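Local coordinates for protein HTPA Reductase (Selaginella moellendorffii, PDB 5U5N) that probably reduces 4-hydroxy-tetrahydrodipicolinate to tetrahydrodipicolinate with NADH or NADPH, the last step from aspartate to tetrahydrodipicolinate on the diaminopimelate route to lysine, at residues A135-M140 with A173-S178. Residues are numbered along the deposited sequence; the frame is centred on the assembly and turned at random.
Sequences AFVAAM and ALAVIS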
loop_
_atom_site.group_PDB
_atom_site.type_symbol
_atom_site.label_atom_id
_atom_site.label_comp_id
_atom_site.label_asym_id
_atom_site.label_seq_id
_atom_site.Cartn_x
_atom_site.Cartn_y
_atom_site.Cartn_z
ATOM N N ALA A 135 -2.974 -7.244 5.691
ATOM C CA ALA A 135 -3.471 -6.552 4.488
ATOM C C ALA A 135 -2.396 -5.727 3.797
ATOM O O ALA A 135 -2.344 -5.704 2.540
ATOM C CB ALA A 135 -4.670 -5.658 4.819
ATOM N N PHE A 136 -1.584 -5.031 4.599
ATOM C CA PHE A 136 -0.485 -4.217 4.087
ATOM C C PHE A 136 0.564 -5.081 3.405
ATOM O O PHE A 136 1.028 -4.757 2.308
ATOM C CB PHE A 136 0.194 -3.424 5.211
ATOM C CG PHE A 136 1.498 -2.821 4.809
ATOM C CD1 PHE A 136 1.507 -1.817 3.816
ATOM C CD2 PHE A 136 2.710 -3.235 5.373
ATOM C CE1 PHE A 136 2.701 -1.237 3.397
ATOM C CE2 PHE A 136 3.911 -2.633 4.968
ATOM C CZ PHE A 136 3.904 -1.641 3.966
ATOM N N VAL A 137 0.929 -6.179 4.070
ATOM C CA VAL A 137 1.899 -7.125 3.537
ATOM C C VAL A 137 1.431 -7.633 2.187
ATOM O O VAL A 137 2.221 -7.680 1.228
ATOM C CB VAL A 137 2.161 -8.300 4.513
ATOM C CG1 VAL A 137 2.895 -9.461 3.834
ATOM C CG2 VAL A 137 2.981 -7.799 5.681
ATOM N N ALA A 138 0.158 -7.972 2.097
ATOM C CA ALA A 138 -0.322 -8.677 0.928
ATOM C C ALA A 138 -0.557 -7.731 -0.244
ATOM O O ALA A 138 -0.493 -8.162 -1.430
ATOM C CB ALA A 138 -1.579 -9.444 1.243
ATOM N N ALA A 139 -0.814 -6.462 0.097
ATOM C CA ALA A 139 -0.938 -5.399 -0.895
ATOM C C ALA A 139 0.402 -5.184 -1.539
ATOM O O ALA A 139 0.497 -5.240 -2.775
ATOM C CB ALA A 139 -1.395 -4.103 -0.244
ATOM N N MET A 140 1.421 -4.932 -0.700
ATOM C CA MET A 140 2.769 -4.707 -1.182
ATOM C C MET A 140 3.197 -5.805 -2.124
ATOM O O MET A 140 3.818 -5.501 -3.115
ATOM C CB MET A 140 3.787 -4.610 -0.054
ATOM C CG MET A 140 3.741 -3.386 0.792
ATOM S SD MET A 140 3.919 -1.842 -0.082
ATOM C CE MET A 140 5.522 -2.059 -0.851
ATOM N N ALA A 173 8.599 -8.291 8.249
ATOM C CA ALA A 173 9.669 -7.539 7.589
ATOM C C ALA A 173 10.260 -8.311 6.428
ATOM O O ALA A 173 10.414 -7.758 5.333
ATOM C CB ALA A 173 10.768 -7.125 8.566
ATOM N N LEU A 174 10.518 -9.596 6.619
ATOM C CA LEU A 174 11.104 -10.398 5.550
ATOM C C LEU A 174 10.183 -10.522 4.367
ATOM O O LEU A 174 10.648 -10.541 3.234
ATOM C CB LEU A 174 11.452 -11.815 6.026
ATOM C CG LEU A 174 12.542 -11.993 7.076
ATOM C CD1 LEU A 174 12.649 -13.471 7.391
ATOM C CD2 LEU A 174 13.854 -11.431 6.549
ATOM N N ALA A 175 8.892 -10.681 4.627
ATOM C CA ALA A 175 7.930 -10.805 3.536
ATOM C C ALA A 175 7.810 -9.472 2.758
ATOM O O ALA A 175 7.710 -9.464 1.528
ATOM C CB ALA A 175 6.576 -11.247 4.057
ATOM N N VAL A 176 7.852 -8.358 3.465
ATOM C CA VAL A 176 7.785 -7.054 2.797
ATOM C C VAL A 176 9.079 -6.820 1.985
ATOM O O VAL A 176 8.999 -6.440 0.810
ATOM C CB VAL A 176 7.480 -5.907 3.789
ATOM C CG1 VAL A 176 7.621 -4.533 3.114
ATOM C CG2 VAL A 176 6.083 -6.072 4.370
ATOM N N ILE A 177 10.243 -7.095 2.576
ATOM C CA ILE A 177 11.535 -7.004 1.865
ATOM C C ILE A 177 11.512 -7.847 0.604
ATOM O O ILE A 177 11.925 -7.398 -0.451
ATOM C CB ILE A 177 12.709 -7.395 2.758
ATOM C CG1 ILE A 177 12.939 -6.317 3.813
ATOM C CG2 ILE A 177 13.978 -7.562 1.951
ATOM C CD1 ILE A 177 13.492 -6.851 5.112
ATOM N N SER A 178 10.983 -9.055 0.700
ATOM C CA SER A 178 10.840 -9.879 -0.488
ATOM C C SER A 178 10.031 -9.215 -1.641
ATOM O O SER A 178 10.301 -9.428 -2.825
ATOM C CB SER A 178 10.209 -11.204 -0.117
ATOM O OG SER A 178 9.619 -11.757 -1.270
HETATM O O HOH W 1 4.802 -8.450 1.086
#
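With CG1 anti to the backbone N in both V137 (chi1 166°) and V176 (chi1 171°), each valine keeps CG2 beside its backbone N. V176 CG2 reaches across to the other helix, and V137 CG2 meets it from a slant, 3.8 Å away. V137 turns its second branch to the neighbouring residue: CG1 touches A175 CB at 4.1 Å. V176 CG2 also reaches F136, whose ring atom CE2 lies 4.1 Å away. The ring meets this methyl obliquely, and the F136 side chain lies roughly perpendicular to that of V176. The segments 135-140 and 173-178, on helices 131-146 and 171-182, run nearly parallel, their axes inclined by 20° and 9.2 Å apart at closest approach. A water spans the two backbones, donating to V137 O at 2.7 Å and, weakly, to A175 O. Beyond the pair, V176 packs on Y220 of strand 215-223, and the F136 ring meets H235. F136 also touches F231 of the second subunit. The contact thus joins two helices of the C-terminal region, beside its sheet and the dimer interface. Its chemistry implies cohesion by apolar packing of valine methyls, an alanine methyl and an aromatic ring, with the water bridge adding a modest polar link.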